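Local coordinates for protein aerobactin synthase IucC (Klebsiella pneumoniae, PDB 6CN7) that catalyses the attachment of a second N-acetyl-N-hydroxylysine to citryl-N-acetyl-N-hydroxylysine, the ATP-dependent step that completes the siderophore aerobactin, at residues A[271-276]-A[354-359]; A[320-325]-A[441-446]. The protein carries 5 engineered substitutions. All coordinates share one frame; numbering follows the deposited sequence.

Interaction 1 (A[271-276]-A[354-359]); sequences GLDIKL and RENPCR
An antiparallel strand pairing in the large antiparallel sheet of the IucA/IucC region brings D273 against R354, and the exit of strand 350-355 into a turn brings N356 and R359 against G271. D273 and R354 form the hydrogen-bonded pair: R354 N donates to D273 O at 2.9 Å, almost straight, whereas the return bond from D273 N to R354 O, at 2.8 Å, is more bent (136° at the hydrogen). The next pair, L272 with E355, is non-hydrogen-bonded; here the CA of L272 makes a CA-H...O contact with R354 O, and L272 CD2 lies 3.5 Å from the same R354 O. One residue further, N356 N donates to G271 O at 2.8 Å, and the CD of R359 lies 3.1 Å from that oxygen.

Beyond the strand, N356 OD1 accepts from C358 N at 2.9 Å, an Asx turn that fixes the side chain while its ND2 faces D273 OD1 at 3.3 Å, the amide and carboxylate planes turned 52° apart. The turn also sets C358 SG beside G271 CA. R359, its chain bent at chi2 and chi3, lays one guanidinium face over L272 CD2, and R359 NE makes a salt bridge to E355 OE2, an oxygen that also takes a hydrogen bond from W360 NE1.

On the D273 side of the sheet, K275 stays extended from a CG anti to its backbone N (chi1 -179°), which carries its CD over one face of the R354 guanidinium. The two cationic ends come close, NZ to NH1 3.2 Å; R354 NH1 also pairs with D444 in a salt bridge, which would temper the closeness of the two positive charges. Strand 272-275 is flanked by strand 262-265 on its other edge, while I274 touches L168 of strand 165-174.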
ATOM      1  N   GLY A 271       8.908   0.966  30.210  1.00 76.82           N
ATOM      2  CA  GLY A 271       7.861   1.632  30.953  1.00 71.68           C
ATOM      3  C   GLY A 271       7.011   2.607  30.158  1.00 67.04           C
ATOM      4  O   GLY A 271       6.040   3.145  30.711  1.00 58.86           O
ATOM      5  N   LEU A 272       7.340   2.861  28.892  1.00 66.96           N
ATOM      6  CA  LEU A 272       6.543   3.728  28.032  1.00 61.90           C
ATOM      7  C   LEU A 272       6.103   2.944  26.805  1.00 57.86           C
ATOM      8  O   LEU A 272       6.941   2.391  26.084  1.00 57.23           O
ATOM      9  CB  LEU A 272       7.332   4.969  27.605  1.00 61.64           C
ATOM     10  CG  LEU A 272       7.629   6.030  28.668  1.00 64.54           C
ATOM     11  CD1 LEU A 272       8.490   7.140  28.078  1.00 65.97           C
ATOM     12  CD2 LEU A 272       6.344   6.606  29.246  1.00 61.81           C
ATOM     13  N   ASP A 273       4.797   2.896  26.574  1.00 52.25           N
ATOM     14  CA  ASP A 273       4.268   2.453  25.294  1.00 51.85           C
ATOM     15  C   ASP A 273       4.138   3.650  24.362  1.00 52.34           C
ATOM     16  O   ASP A 273       4.147   4.806  24.789  1.00 55.94           O
ATOM     17  CB  ASP A 273       2.911   1.771  25.463  1.00 48.85           C
ATOM     18  CG  ASP A 273       2.995   0.490  26.270  1.00 53.07           C
ATOM     19  OD1 ASP A 273       4.087  -0.113  26.316  1.00 58.49           O
ATOM     20  OD2 ASP A 273       1.968   0.082  26.854  1.00 58.06           O
ATOM     21  N   ILE A 274       4.017   3.364  23.071  1.00 52.71           N
ATOM     22  CA  ILE A 274       3.887   4.395  22.054  1.00 52.25           C
ATOM     23  C   ILE A 274       2.597   4.155  21.287  1.00 51.14           C
ATOM     24  O   ILE A 274       2.230   3.008  21.012  1.00 51.46           O
ATOM     25  CB  ILE A 274       5.096   4.420  21.097  1.00 54.73           C
ATOM     26  CG1 ILE A 274       5.056   5.686  20.238  1.00 56.88           C
ATOM     27  CG2 ILE A 274       5.123   3.166  20.219  1.00 54.85           C
ATOM     28  CD1 ILE A 274       6.327   5.945  19.457  1.00 54.97           C
ATOM     29  N   LYS A 275       1.908   5.241  20.952  1.00 52.15           N
ATOM     30  CA  LYS A 275       0.674   5.189  20.176  1.00 50.93           C
ATOM     31  C   LYS A 275       0.850   6.062  18.945  1.00 50.64           C
ATOM     32  O   LYS A 275       1.172   7.249  19.065  1.00 51.51           O
ATOM     33  CB  LYS A 275      -0.525   5.650  21.005  1.00 48.24           C
ATOM     34  CG  LYS A 275      -1.842   5.604  20.253  1.00 54.09           C
ATOM     35  CD  LYS A 275      -3.006   6.029  21.128  1.00 60.51           C
ATOM     36  CE  LYS A 275      -4.317   5.958  20.363  1.00 65.20           C
ATOM     37  NZ  LYS A 275      -5.482   6.334  21.208  1.00 69.63           N
ATOM     38  N   LEU A 276       0.636   5.477  17.770  1.00 44.43           N
ATOM     39  CA  LEU A 276       0.918   6.149  16.514  1.00 41.88           C
ATOM     40  C   LEU A 276      -0.329   6.183  15.639  1.00 42.23           C
ATOM     41  O   LEU A 276      -1.214   5.336  15.787  1.00 45.58           O
ATOM     42  CB  LEU A 276       2.054   5.440  15.766  1.00 42.95           C
ATOM     43  CG  LEU A 276       3.392   5.451  16.513  1.00 48.61           C
ATOM     44  CD1 LEU A 276       4.366   4.427  15.945  1.00 50.27           C
ATOM     45  CD2 LEU A 276       4.006   6.842  16.476  1.00 51.91           C
ATOM     46  N   ARG A 354       2.531   6.678  26.227  1.00 60.58           N
ATOM     47  CA  ARG A 354       1.651   6.186  27.275  1.00 59.60           C
ATOM     48  C   ARG A 354       2.450   5.460  28.345  1.00 58.75           C
ATOM     49  O   ARG A 354       3.512   4.890  28.080  1.00 59.65           O
ATOM     50  CB  ARG A 354       0.592   5.235  26.719  1.00 65.17           C
ATOM     51  CG  ARG A 354      -0.620   5.921  26.131  1.00 73.44           C
ATOM     52  CD  ARG A 354      -1.702   4.899  25.864  1.00 77.88           C
ATOM     53  NE  ARG A 354      -2.883   5.480  25.239  1.00 84.51           N
ATOM     54  CZ  ARG A 354      -3.910   4.765  24.795  1.00 91.21           C
ATOM     55  NH1 ARG A 354      -4.950   5.371  24.238  1.00 97.48           N
ATOM     56  NH2 ARG A 354      -3.898   3.442  24.904  1.00 88.54           N
ATOM     57  N   GLU A 355       1.909   5.479  29.557  1.00 59.73           N
ATOM     58  CA  GLU A 355       2.532   4.826  30.698  1.00 64.45           C
ATOM     59  C   GLU A 355       2.267   3.325  30.641  1.00 63.65           C
ATOM     60  O   GLU A 355       1.111   2.894  30.581  1.00 61.47           O
ATOM     61  CB  GLU A 355       1.985   5.431  31.988  1.00 67.13           C
ATOM     62  CG  GLU A 355       2.908   5.329  33.176  1.00 71.62           C
ATOM     63  CD  GLU A 355       2.405   6.128  34.360  1.00 79.10           C
ATOM     64  OE1 GLU A 355       1.397   6.846  34.204  1.00 80.48           O
ATOM     65  OE2 GLU A 355       3.016   6.036  35.446  1.00 83.30           O
ATOM     66  N   ASN A 356       3.336   2.537  30.646  1.00 67.13           N
ATOM     67  CA  ASN A 356       3.235   1.083  30.658  1.00 73.27           C
ATOM     68  C   ASN A 356       2.899   0.600  32.070  1.00 71.99           C
ATOM     69  O   ASN A 356       3.390   1.165  33.048  1.00 76.42           O
ATOM     70  CB  ASN A 356       4.555   0.465  30.185  1.00 80.55           C
ATOM     71  CG  ASN A 356       4.515  -1.054  30.104  1.00 89.36           C
ATOM     72  OD1 ASN A 356       3.973  -1.728  30.978  1.00 93.05           O
ATOM     73  ND2 ASN A 356       5.121  -1.599  29.056  1.00 92.40           N
ATOM     74  N   PRO A 357       2.053  -0.427  32.209  1.00 69.88           N
ATOM     75  CA  PRO A 357       1.752  -0.940  33.556  1.00 67.30           C
ATOM     76  C   PRO A 357       2.977  -1.214  34.416  1.00 68.99           C
ATOM     77  O   PRO A 357       2.931  -0.980  35.630  1.00 67.49           O
ATOM     78  CB  PRO A 357       0.974  -2.227  33.256  1.00 65.72           C
ATOM     79  CG  PRO A 357       0.259  -1.926  31.993  1.00 65.21           C
ATOM     80  CD  PRO A 357       1.178  -1.036  31.189  1.00 68.33           C
ATOM     81  N   CYS A 358       4.075  -1.696  33.827  1.00 71.32           N
ATOM     82  CA  CYS A 358       5.225  -2.112  34.624  1.00 77.64           C
ATOM     83  C   CYS A 358       5.740  -1.001  35.530  1.00 77.97           C
ATOM     84  O   CYS A 358       6.423  -1.290  36.519  1.00 74.35           O
ATOM     85  CB  CYS A 358       6.355  -2.594  33.714  1.00 86.35           C
ATOM     86  SG  CYS A 358       7.377  -1.270  33.039  1.00 95.58           S
ATOM     87  N   ARG A 359       5.437   0.259  35.215  1.00 79.89           N
ATOM     88  CA  ARG A 359       5.823   1.356  36.098  1.00 84.38           C
ATOM     89  C   ARG A 359       5.191   1.205  37.477  1.00 80.90           C
ATOM     90  O   ARG A 359       5.840   1.467  38.497  1.00 86.24           O
ATOM     91  CB  ARG A 359       5.427   2.693  35.470  1.00 89.01           C
ATOM     92  CG  ARG A 359       6.587   3.427  34.797  1.00 93.21           C
ATOM     93  CD  ARG A 359       6.130   4.266  33.610  1.00 92.68           C
ATOM     94  NE  ARG A 359       6.187   5.702  33.883  1.00 93.60           N
ATOM     95  CZ  ARG A 359       7.215   6.487  33.576  1.00 93.40           C
ATOM     96  NH1 ARG A 359       8.293   5.989  32.982  1.00 93.03           N
ATOM     97  NH2 ARG A 359       7.168   7.782  33.863  1.00 91.70           N
TER

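Interaction 2 (A[320-325]-A[441-446]); sequences VILGEP and LLKDFQ
A short parallel strand pairing, buried among apolar side chains, joins V320 and I321 to L441 and L442 at one margin of a mixed four-stranded sheet. Two backbone bonds hold it: L442 N donates to V320 O at 2.9 Å, and L442 O receives L322 N at 2.8 Å. Both are close to straight. L442 thus uses its amide and its carbonyl on the same neighbour, the alternation expected of parallel strands. V320 and L441 share one face of the sheet and meet CB to CG at 3.9 Å. I321 and L442 occupy the other, where their CD1 atoms approach at 4.1 Å and both side chains touch F308 of helix 291-310.

Strand 320-321 is one of the two outermost strands, added in parallel to an otherwise antiparallel arrangement of strands 436-442, 428-433 and 366-369. Past the pairing the chains diverge. L322 and K443, still close, run side by side in the same direction, with L322 CD1 3.7 Å from K443 CE. F445 brings its ring to segment 320-325, its CZ 3.5 Å from I321 CG2; this methyl is anti to the backbone N of I321, while CG1, on the other branch (chi1 -65°), places CD1 against L442.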
ATOM      1  N   VAL A 320      -5.561   2.289  39.272  1.00 53.94           N
ATOM      2  CA  VAL A 320      -4.428   3.065  38.784  1.00 54.57           C
ATOM      3  C   VAL A 320      -4.822   3.750  37.485  1.00 54.95           C
ATOM      4  O   VAL A 320      -5.510   3.162  36.643  1.00 53.51           O
ATOM      5  CB  VAL A 320      -3.186   2.175  38.571  1.00 55.25           C
ATOM      6  CG1 VAL A 320      -2.036   2.978  37.959  1.00 60.28           C
ATOM      7  CG2 VAL A 320      -2.753   1.536  39.883  1.00 52.46           C
ATOM      8  N   ILE A 321      -4.377   4.993  37.325  1.00 56.45           N
ATOM      9  CA  ILE A 321      -4.589   5.771  36.111  1.00 59.24           C
ATOM     10  C   ILE A 321      -3.252   5.859  35.386  1.00 59.86           C
ATOM     11  O   ILE A 321      -2.342   6.571  35.828  1.00 64.08           O
ATOM     12  CB  ILE A 321      -5.143   7.168  36.425  1.00 65.40           C
ATOM     13  CG1 ILE A 321      -6.539   7.067  37.053  1.00 63.70           C
ATOM     14  CG2 ILE A 321      -5.176   8.037  35.171  1.00 69.26           C
ATOM     15  CD1 ILE A 321      -7.610   6.501  36.134  1.00 62.91           C
ATOM     16  N   LEU A 322      -3.128   5.140  34.274  1.00 59.99           N
ATOM     17  CA  LEU A 322      -1.939   5.237  33.441  1.00 63.43           C
ATOM     18  C   LEU A 322      -1.997   6.524  32.630  1.00 66.45           C
ATOM     19  O   LEU A 322      -2.990   6.793  31.945  1.00 67.83           O
ATOM     20  CB  LEU A 322      -1.829   4.019  32.524  1.00 61.61           C
ATOM     21  CG  LEU A 322      -1.653   2.681  33.253  1.00 60.95           C
ATOM     22  CD1 LEU A 322      -1.719   1.514  32.285  1.00 58.97           C
ATOM     23  CD2 LEU A 322      -0.342   2.650  34.023  1.00 61.75           C
ATOM     24  N   GLY A 323      -0.933   7.322  32.710  1.00 67.28           N
ATOM     25  CA  GLY A 323      -0.934   8.659  32.161  1.00 67.78           C
ATOM     26  C   GLY A 323      -0.323   8.749  30.770  1.00 65.87           C
ATOM     27  O   GLY A 323       0.324   7.831  30.274  1.00 57.09           O
ATOM     28  N   GLU A 324      -0.556   9.904  30.140  1.00 70.32           N
ATOM     29  CA  GLU A 324       0.029  10.260  28.848  1.00 72.55           C
ATOM     30  C   GLU A 324       0.965  11.444  29.062  1.00 69.51           C
ATOM     31  O   GLU A 324       0.541  12.605  28.961  1.00 73.47           O
ATOM     32  CB  GLU A 324      -1.060  10.604  27.831  1.00 76.53           C
ATOM     33  CG  GLU A 324      -1.926   9.421  27.434  1.00 84.14           C
ATOM     34  CD  GLU A 324      -2.974   9.782  26.398  1.00 90.26           C
ATOM     35  OE1 GLU A 324      -3.096  10.983  26.068  1.00 92.47           O
ATOM     36  OE2 GLU A 324      -3.670   8.864  25.913  1.00 92.06           O
ATOM     37  N   PRO A 325       2.245  11.211  29.368  1.00 63.09           N
ATOM     38  CA  PRO A 325       3.127  12.341  29.701  1.00 64.02           C
ATOM     39  C   PRO A 325       3.501  13.207  28.511  1.00 68.39           C
ATOM     40  O   PRO A 325       3.795  14.393  28.703  1.00 73.37           O
ATOM     41  CB  PRO A 325       4.358  11.657  30.308  1.00 61.24           C
ATOM     42  CG  PRO A 325       4.340  10.275  29.746  1.00 63.99           C
ATOM     43  CD  PRO A 325       2.898   9.911  29.591  1.00 61.23           C
ATOM     44  N   LEU A 441      -6.074  -1.327  36.265  1.00 50.00           N
ATOM     45  CA  LEU A 441      -5.300  -0.275  35.620  1.00 53.40           C
ATOM     46  C   LEU A 441      -6.093   0.240  34.430  1.00 53.94           C
ATOM     47  O   LEU A 441      -6.475  -0.540  33.550  1.00 59.53           O
ATOM     48  CB  LEU A 441      -3.929  -0.786  35.167  1.00 58.57           C
ATOM     49  CG  LEU A 441      -2.838  -0.951  36.230  1.00 61.46           C
ATOM     50  CD1 LEU A 441      -3.145  -2.095  37.178  1.00 61.79           C
ATOM     51  CD2 LEU A 441      -1.495  -1.164  35.564  1.00 65.78           C
ATOM     52  N   LEU A 442      -6.346   1.544  34.409  1.00 56.65           N
ATOM     53  CA  LEU A 442      -7.092   2.187  33.337  1.00 58.26           C
ATOM     54  C   LEU A 442      -6.148   3.059  32.522  1.00 62.84           C
ATOM     55  O   LEU A 442      -5.240   3.689  33.076  1.00 63.19           O
ATOM     56  CB  LEU A 442      -8.236   3.029  33.904  1.00 57.61           C
ATOM     57  CG  LEU A 442      -9.106   2.304  34.935  1.00 52.36           C
ATOM     58  CD1 LEU A 442     -10.062   3.274  35.599  1.00 50.69           C
ATOM     59  CD2 LEU A 442      -9.864   1.153  34.292  1.00 47.34           C
ATOM     60  N   LYS A 443      -6.361   3.087  31.205  1.00 68.23           N
ATOM     61  CA  LYS A 443      -5.428   3.760  30.307  1.00 73.60           C
ATOM     62  C   LYS A 443      -6.083   4.599  29.216  1.00 76.12           C
ATOM     63  O   LYS A 443      -5.460   5.565  28.766  1.00 78.51           O
ATOM     64  CB  LYS A 443      -4.502   2.730  29.645  1.00 75.08           C
ATOM     65  CG  LYS A 443      -5.232   1.570  28.972  1.00 77.23           C
ATOM     66  CD  LYS A 443      -4.265   0.530  28.417  1.00 80.82           C
ATOM     67  CE  LYS A 443      -3.539  -0.215  29.530  1.00 85.59           C
ATOM     68  NZ  LYS A 443      -2.735  -1.364  29.023  1.00 88.93           N
ATOM     69  N   ASP A 444      -7.300   4.288  28.774  1.00 76.05           N
ATOM     70  CA  ASP A 444      -7.913   4.956  27.629  1.00 77.14           C
ATOM     71  C   ASP A 444      -8.940   5.979  28.101  1.00 75.21           C
ATOM     72  O   ASP A 444     -10.022   5.619  28.577  1.00 72.93           O
ATOM     73  CB  ASP A 444      -8.544   3.936  26.685  1.00 78.05           C
ATOM     74  CG  ASP A 444      -7.509   3.210  25.847  1.00 82.29           C
ATOM     75  OD1 ASP A 444      -6.618   3.888  25.299  1.00 83.80           O
ATOM     76  OD2 ASP A 444      -7.567   1.966  25.742  1.00 84.64           O
ATOM     77  N   PHE A 445      -8.583   7.254  27.974  1.00 75.09           N
ATOM     78  CA  PHE A 445      -9.517   8.363  28.079  1.00 76.26           C
ATOM     79  C   PHE A 445      -9.094   9.417  27.073  1.00 78.99           C
ATOM     80  O   PHE A 445      -7.903   9.624  26.829  1.00 81.01           O
ATOM     81  CB  PHE A 445      -9.552   8.956  29.487  1.00 77.83           C
ATOM     82  CG  PHE A 445      -8.518   8.379  30.397  1.00 77.19           C
ATOM     83  CD1 PHE A 445      -7.255   8.941  30.467  1.00 77.52           C
ATOM     84  CD2 PHE A 445      -8.801   7.259  31.162  1.00 78.35           C
ATOM     85  CE1 PHE A 445      -6.290   8.408  31.295  1.00 77.76           C
ATOM     86  CE2 PHE A 445      -7.845   6.712  31.995  1.00 80.01           C
ATOM     87  CZ  PHE A 445      -6.583   7.284  32.063  1.00 79.12           C
ATOM     88  N   GLN A 446     -10.087  10.076  26.490  1.00 81.35           N
ATOM     89  CA  GLN A 446      -9.867  11.022  25.404  1.00 84.98           C
ATOM     90  C   GLN A 446     -11.193  11.221  24.685  1.00 89.38           C
ATOM     91  O   GLN A 446     -12.086  11.903  25.196  1.00 93.73           O
ATOM     92  CB  GLN A 446      -8.788  10.517  24.440  1.00 81.28           C
TER

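In the fold
Interactions 1 and 2 lie about 10 Å apart between centres and belong to different sheets, with segments that alternate along the chain. The 354-359 segment touches both segments of interaction 2: R354 NH1 forms a salt bridge with D444 OD1 at 2.5 Å, E355 OE1 probably accepts a hydrogen bond from G323 N, and P357 CB packs on L441 CD2. Interaction 1 is partly buried and largely polar, with charged and amide side chains beside an antiparallel pairing. Interaction 2 is buried and mostly apolar around a parallel one. It also links the two sequence-family regions, whereas interaction 1 stays within the IucA/IucC region.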